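Local structure of cystatin-F (Homo sapiens, 2CH9) at residues V73-K81 and C91-T102. The protein inhibits cysteine proteases such as papain and cathepsin L, more weakly than other cystatins, and forms a disulfide-linked homodimer. Sequence-based numbering, arbitrary orientation. Where two conformers were deposited one is given.
Sequences VEIGRTTCK and CDFQTNHTLKQT. With ZN (zinc ion), chain H; NAG (2-acetamido-2-deoxy-beta-D-glucopyranose), chain C.
R77 sends CG anti to its own N (chi1 -173°) and then bends about the CG-CD bond (chi3 -81°), which lays the guanidinium beside L99 and Q101. Q94 folds at chi2 (-76°), which turns its amide back toward T78. R77 NH1 donates to L99 O at 2.7 Å. That oxygen lies near the guanidinium plane, although NH1 sits above the carbonyl plane of L99. Q101 CB rests over one guanidinium face, 3.5 Å from NH1. R77 NH2 also forms a salt bridge with D47. Both backbone polar atoms of R77 are bonded to this loop: N to Q101 O at 2.9 Å, and O by an almost straight bond from Q94 N. Water 1 links the same R77 O to Q101 N. Q94 NE2 reaches T78 O at 3.0 Å, from above the carbonyl plane. The F93 ring turns its edge to G76 O, with CE1 at 3.4 Å. Further along, T79 N bonds D92 O at 3.1 Å, and the C80-C91 disulfide ties the start of 91-102 to 73-81. An alanine in place of R77 would probably leave L99 O without this donor, D47 without its salt-bridge partner and Q101 CB without the guanidinium it rests on. The glycan on N96 extends from this loop. The path of the loop between two neighbouring strands of the cystatin sheet is probably set by the disulfide and five hydrogen bonds, all accepted by backbone oxygens.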
ATOM      1  N   VAL A  73      12.221  -5.497   4.690  1.00 55.56           N
ATOM      2  CA  VAL A  73      13.450  -6.113   4.194  1.00 55.62           C
ATOM      3  C   VAL A  73      14.663  -5.364   4.770  1.00 55.45           C
ATOM      4  O   VAL A  73      14.669  -4.135   4.819  1.00 56.21           O
ATOM      5  CB  VAL A  73      13.465  -6.144   2.629  0.50 55.46           C
ATOM      6  CG1 VAL A  73      12.987  -4.821   2.041  0.50 55.86           C
ATOM      7  CG2 VAL A  73      14.837  -6.534   2.080  0.50 55.45           C
ATOM      8  N   GLU A  74      15.648  -6.099   5.272  1.00 54.69           N
ATOM      9  CA  GLU A  74      16.900  -5.494   5.684  1.00 54.62           C
ATOM     10  C   GLU A  74      17.888  -5.544   4.520  1.00 54.31           C
ATOM     11  O   GLU A  74      17.948  -6.534   3.792  1.00 54.26           O
ATOM     12  CB  GLU A  74      17.469  -6.185   6.922  1.00 54.33           C
ATOM     13  CG  GLU A  74      16.740  -5.815   8.216  1.00 57.22           C
ATOM     14  CD  GLU A  74      17.089  -6.727   9.377  1.00 60.21           C
ATOM     15  OE1 GLU A  74      18.201  -7.308   9.389  1.00 62.33           O
ATOM     16  OE2 GLU A  74      16.249  -6.867  10.293  1.00 63.03           O
ATOM     17  N   ILE A  75      18.637  -4.462   4.333  1.00 53.70           N
ATOM     18  CA  ILE A  75      19.672  -4.414   3.303  1.00 53.25           C
ATOM     19  C   ILE A  75      21.020  -4.090   3.935  1.00 53.18           C
ATOM     20  O   ILE A  75      21.076  -3.404   4.953  1.00 52.94           O
ATOM     21  CB  ILE A  75      19.333  -3.410   2.185  1.00 53.23           C
ATOM     22  CG1 ILE A  75      19.288  -1.972   2.721  1.00 53.18           C
ATOM     23  CG2 ILE A  75      17.997  -3.788   1.518  1.00 52.44           C
ATOM     24  CD1 ILE A  75      19.233  -0.926   1.623  1.00 51.24           C
ATOM     25  N   GLY A  76      22.094  -4.605   3.341  1.00 52.57           N
ATOM     26  CA  GLY A  76      23.431  -4.410   3.879  1.00 52.39           C
ATOM     27  C   GLY A  76      24.461  -4.086   2.817  1.00 52.43           C
ATOM     28  O   GLY A  76      24.346  -4.532   1.668  1.00 52.17           O
ATOM     29  N   ARG A  77      25.475  -3.311   3.202  1.00 52.33           N
ATOM     30  CA  ARG A  77      26.543  -2.944   2.280  1.00 52.24           C
ATOM     31  C   ARG A  77      27.396  -4.165   1.939  1.00 52.14           C
ATOM     32  O   ARG A  77      27.780  -4.924   2.828  1.00 52.10           O
ATOM     33  CB  ARG A  77      27.402  -1.817   2.853  1.00 51.93           C
ATOM     34  CG  ARG A  77      28.417  -1.283   1.854  1.00 51.81           C
ATOM     35  CD  ARG A  77      29.346  -0.236   2.447  1.00 52.63           C
ATOM     36  NE  ARG A  77      28.745   1.098   2.497  1.00 52.74           N
ATOM     37  CZ  ARG A  77      28.673   1.854   3.590  1.00 55.05           C
ATOM     38  NH1 ARG A  77      29.174   1.424   4.743  1.00 55.42           N
ATOM     39  NH2 ARG A  77      28.109   3.055   3.531  1.00 54.87           N
ATOM     40  N   THR A  78      27.661  -4.359   0.646  1.00 52.48           N
ATOM     41  CA  THR A  78      28.537  -5.433   0.175  1.00 52.50           C
ATOM     42  C   THR A  78      29.938  -4.901  -0.139  1.00 52.64           C
ATOM     43  O   THR A  78      30.195  -3.698  -0.047  1.00 52.32           O
ATOM     44  CB  THR A  78      27.981  -6.132  -1.094  1.00 52.64           C
ATOM     45  OG1 THR A  78      28.073  -5.243  -2.213  1.00 53.58           O
ATOM     46  CG2 THR A  78      26.542  -6.557  -0.910  1.00 52.05           C
ATOM     47  N   THR A  79      30.835  -5.806  -0.524  1.00 53.03           N
ATOM     48  CA  THR A  79      32.209  -5.445  -0.873  1.00 53.29           C
ATOM     49  C   THR A  79      32.365  -5.169  -2.377  1.00 53.70           C
ATOM     50  O   THR A  79      33.484  -5.004  -2.872  1.00 53.80           O
ATOM     51  CB  THR A  79      33.209  -6.558  -0.470  1.00 53.39           C
ATOM     52  OG1 THR A  79      32.876  -7.768  -1.159  1.00 53.14           O
ATOM     53  CG2 THR A  79      33.183  -6.807   1.032  1.00 53.04           C
ATOM     54  N   CYS A  80      31.243  -5.135  -3.097  1.00 53.61           N
ATOM     55  CA  CYS A  80      31.250  -4.876  -4.529  1.00 53.45           C
ATOM     56  C   CYS A  80      31.030  -3.415  -4.792  1.00 52.63           C
ATOM     57  O   CYS A  80      30.042  -2.843  -4.350  1.00 51.92           O
ATOM     58  CB  CYS A  80      30.125  -5.621  -5.224  1.00 53.79           C
ATOM     59  SG  CYS A  80      30.321  -7.379  -5.459  1.00 56.96           S
ATOM     60  N   LYS A  81      31.943  -2.821  -5.550  1.00 52.55           N
ATOM     61  CA  LYS A  81      31.829  -1.415  -5.921  1.00 52.11           C
ATOM     62  C   LYS A  81      30.694  -1.179  -6.920  1.00 51.65           C
ATOM     63  O   LYS A  81      30.401  -2.026  -7.779  1.00 51.43           O
ATOM     64  CB  LYS A  81      33.166  -0.883  -6.445  1.00 52.42           C
ATOM     65  CG  LYS A  81      34.158  -0.572  -5.332  1.00 53.58           C
ATOM     66  CD  LYS A  81      35.294   0.292  -5.838  1.00 56.80           C
ATOM     67  CE  LYS A  81      36.279   0.598  -4.728  1.00 57.95           C
ATOM     68  NZ  LYS A  81      37.209   1.716  -5.095  1.00 58.69           N
ATOM     69  N   CYS A  91      27.899 -11.005  -4.867  1.00 56.09           N
ATOM     70  CA  CYS A  91      28.460 -10.076  -3.877  1.00 57.33           C
ATOM     71  C   CYS A  91      28.213 -10.555  -2.455  1.00 57.53           C
ATOM     72  O   CYS A  91      27.108 -10.957  -2.116  1.00 57.72           O
ATOM     73  CB  CYS A  91      27.894  -8.664  -4.070  1.00 57.15           C
ATOM     74  SG  CYS A  91      28.360  -7.943  -5.678  1.00 59.59           S
ATOM     75  N   ASP A  92      29.261 -10.524  -1.634  1.00 58.04           N
ATOM     76  CA  ASP A  92      29.149 -10.864  -0.209  1.00 58.16           C
ATOM     77  C   ASP A  92      29.152  -9.578   0.637  1.00 57.72           C
ATOM     78  O   ASP A  92      29.610  -8.529   0.184  1.00 57.14           O
ATOM     79  CB  ASP A  92      30.285 -11.814   0.216  1.00 58.65           C
ATOM     80  CG  ASP A  92      30.200 -13.207  -0.453  1.00 59.82           C
ATOM     81  OD1 ASP A  92      29.113 -13.829  -0.519  1.00 61.69           O
ATOM     82  OD2 ASP A  92      31.253 -13.714  -0.894  1.00 62.88           O
ATOM     83  N   PHE A  93      28.642  -9.657   1.863  1.00 57.67           N
ATOM     84  CA  PHE A  93      28.558  -8.468   2.716  1.00 57.82           C
ATOM     85  C   PHE A  93      29.908  -8.040   3.304  1.00 58.23           C
ATOM     86  O   PHE A  93      30.805  -8.865   3.499  1.00 58.03           O
ATOM     87  CB  PHE A  93      27.507  -8.646   3.816  1.00 57.37           C
ATOM     88  CG  PHE A  93      26.108  -8.797   3.293  1.00 56.89           C
ATOM     89  CD1 PHE A  93      25.408  -7.697   2.815  1.00 56.09           C
ATOM     90  CD2 PHE A  93      25.491 -10.042   3.273  1.00 56.17           C
ATOM     91  CE1 PHE A  93      24.111  -7.837   2.324  1.00 55.57           C
ATOM     92  CE2 PHE A  93      24.198 -10.192   2.780  1.00 55.51           C
ATOM     93  CZ  PHE A  93      23.511  -9.093   2.304  1.00 55.70           C
ATOM     94  N   GLN A  94      30.036  -6.740   3.573  1.00 59.02           N
ATOM     95  CA  GLN A  94      31.227  -6.168   4.197  1.00 59.88           C
ATOM     96  C   GLN A  94      31.599  -6.893   5.481  1.00 60.92           C
ATOM     97  O   GLN A  94      30.735  -7.181   6.313  1.00 61.04           O
ATOM     98  CB  GLN A  94      31.010  -4.686   4.499  1.00 59.50           C
ATOM     99  CG  GLN A  94      31.073  -3.772   3.289  1.00 59.17           C
ATOM    100  CD  GLN A  94      32.492  -3.524   2.790  1.00 58.95           C
ATOM    101  OE1 GLN A  94      33.471  -3.757   3.505  1.00 58.83           O
ATOM    102  NE2 GLN A  94      32.605  -3.039   1.557  1.00 58.40           N
ATOM    103  N   THR A  95      32.889  -7.191   5.618  1.00 62.34           N
ATOM    104  CA  THR A  95      33.457  -7.805   6.819  1.00 63.76           C
ATOM    105  C   THR A  95      33.993  -6.695   7.731  1.00 64.71           C
ATOM    106  O   THR A  95      33.667  -6.648   8.924  1.00 64.91           O
ATOM    107  CB  THR A  95      34.584  -8.805   6.443  1.00 63.81           C
ATOM    108  OG1 THR A  95      34.045  -9.843   5.612  1.00 63.87           O
ATOM    109  CG2 THR A  95      35.228  -9.431   7.685  1.00 64.38           C
ATOM    110  N   ASN A  96      34.812  -5.813   7.145  1.00 65.70           N
ATOM    111  CA  ASN A  96      35.326  -4.595   7.780  1.00 66.64           C
ATOM    112  C   ASN A  96      34.244  -3.886   8.598  1.00 66.60           C
ATOM    113  O   ASN A  96      33.243  -3.425   8.040  1.00 66.48           O
ATOM    114  CB  ASN A  96      35.866  -3.655   6.687  1.00 67.13           C
ATOM    115  CG  ASN A  96      36.879  -2.640   7.208  1.00 69.49           C
ATOM    116  OD1 ASN A  96      36.774  -2.157   8.339  1.00 69.75           O
ATOM    117  ND2 ASN A  96      37.873  -2.312   6.361  1.00 73.59           N
ATOM    118  N   HIS A  97      34.443  -3.811   9.916  1.00 66.72           N
ATOM    119  CA  HIS A  97      33.437  -3.224  10.816  1.00 66.81           C
ATOM    120  C   HIS A  97      33.162  -1.748  10.516  1.00 66.49           C
ATOM    121  O   HIS A  97      32.033  -1.278  10.695  1.00 66.56           O
ATOM    122  CB  HIS A  97      33.811  -3.413  12.294  1.00 67.06           C
ATOM    123  CG  HIS A  97      32.733  -2.983  13.248  1.00 68.06           C
ATOM    124  ND1 HIS A  97      32.839  -1.854  14.035  1.00 68.76           N
ATOM    125  CD2 HIS A  97      31.521  -3.521  13.527  1.00 68.58           C
ATOM    126  CE1 HIS A  97      31.744  -1.721  14.763  1.00 69.03           C
ATOM    127  NE2 HIS A  97      30.927  -2.719  14.473  1.00 68.98           N
ATOM    128  N   THR A  98      34.184  -1.030  10.050  1.00 66.03           N
ATOM    129  CA  THR A  98      34.021   0.379   9.692  1.00 65.63           C
ATOM    130  C   THR A  98      33.224   0.571   8.400  1.00 65.12           C
ATOM    131  O   THR A  98      32.777   1.682   8.098  1.00 65.22           O
ATOM    132  CB  THR A  98      35.372   1.125   9.603  1.00 65.74           C
ATOM    133  OG1 THR A  98      35.151   2.525   9.807  1.00 66.57           O
ATOM    134  CG2 THR A  98      36.026   0.924   8.253  1.00 65.84           C
ATOM    135  N   LEU A  99      33.039  -0.509   7.645  1.00 64.31           N
ATOM    136  CA  LEU A  99      32.297  -0.437   6.392  1.00 63.47           C
ATOM    137  C   LEU A  99      30.955  -1.170   6.453  1.00 62.82           C
ATOM    138  O   LEU A  99      30.123  -1.017   5.560  1.00 62.60           O
ATOM    139  CB  LEU A  99      33.162  -0.925   5.217  1.00 63.60           C
ATOM    140  CG  LEU A  99      34.411  -0.089   4.891  1.00 63.94           C
ATOM    141  CD1 LEU A  99      35.298  -0.797   3.873  1.00 64.02           C
ATOM    142  CD2 LEU A  99      34.050   1.320   4.411  1.00 64.28           C
ATOM    143  N   LYS A 100      30.752  -1.960   7.508  1.00 62.10           N
ATOM    144  CA  LYS A 100      29.461  -2.605   7.762  1.00 61.50           C
ATOM    145  C   LYS A 100      28.365  -1.561   7.958  1.00 60.78           C
ATOM    146  O   LYS A 100      28.470  -0.700   8.835  1.00 60.75           O
ATOM    147  CB  LYS A 100      29.523  -3.490   9.011  1.00 61.73           C
ATOM    148  CG  LYS A 100      29.904  -4.946   8.780  1.00 62.47           C
ATOM    149  CD  LYS A 100      29.192  -5.846   9.803  1.00 63.73           C
ATOM    150  CE  LYS A 100      29.789  -7.254   9.865  1.00 64.45           C
ATOM    151  NZ  LYS A 100      31.062  -7.323  10.653  1.00 64.24           N
ATOM    152  N   GLN A 101      27.326  -1.634   7.131  1.00 59.92           N
ATOM    153  CA  GLN A 101      26.150  -0.779   7.282  1.00 59.05           C
ATOM    154  C   GLN A 101      24.882  -1.526   6.892  1.00 58.26           C
ATOM    155  O   GLN A 101      24.808  -2.118   5.809  1.00 57.66           O
ATOM    156  CB  GLN A 101      26.284   0.513   6.469  1.00 59.20           C
ATOM    157  CG  GLN A 101      25.030   1.374   6.504  1.00 60.65           C
ATOM    158  CD  GLN A 101      25.292   2.838   6.219  1.00 63.62           C
ATOM    159  OE1 GLN A 101      24.681   3.425   5.319  1.00 65.33           O
ATOM    160  NE2 GLN A 101      26.194   3.442   6.988  1.00 64.12           N
ATOM    161  N   THR A 102      23.896  -1.497   7.785  1.00 56.96           N
ATOM    162  CA  THR A 102      22.611  -2.123   7.533  1.00 56.43           C
ATOM    163  C   THR A 102      21.491  -1.098   7.642  1.00 55.72           C
ATOM    164  O   THR A 102      21.536  -0.201   8.486  1.00 55.68           O
ATOM    165  CB  THR A 102      22.357  -3.304   8.497  1.00 56.51           C
ATOM    166  OG1 THR A 102      23.450  -4.223   8.420  1.00 56.89           O
ATOM    167  CG2 THR A 102      21.081  -4.057   8.136  1.00 57.27           C
TER
HETATM  168 ZN    ZN H1159      30.189 -15.391  -1.202  0.50 66.02          ZN
HETATM  169  C1  NAG C1154      38.664  -1.154   6.737  1.00 78.36           C
HETATM  170  C2  NAG C1154      40.172  -1.453   6.738  1.00 80.87           C
HETATM  171  C3  NAG C1154      40.995  -0.214   7.096  1.00 81.20           C
HETATM  172  C4  NAG C1154      40.602   1.001   6.256  1.00 81.34           C
HETATM  173  C5  NAG C1154      39.073   1.170   6.199  1.00 81.00           C
HETATM  174  C6  NAG C1154      38.651   2.252   5.200  1.00 81.32           C
HETATM  175  C7  NAG C1154      40.649  -3.793   7.254  1.00 82.02           C
HETATM  176  C8  NAG C1154      41.209  -4.761   8.261  1.00 82.19           C
HETATM  177  N2  NAG C1154      40.498  -2.532   7.658  1.00 81.66           N
HETATM  178  O3  NAG C1154      42.369  -0.485   6.917  1.00 81.35           O
HETATM  179  O4  NAG C1154      41.224   2.152   6.800  1.00 81.35           O
HETATM  180  O5  NAG C1154      38.412  -0.053   5.874  1.00 79.85           O
HETATM  181  O6  NAG C1154      38.597   1.739   3.882  1.00 81.85           O
HETATM  182  O7  NAG C1154      40.346  -4.171   6.121  1.00 81.96           O
HETATM  183  O   HOH W   1      27.415  -4.448   5.823  1.00 48.61           O
HETATM  184  O   HOH W   2      28.219 -15.332  -2.194  1.00 65.91           O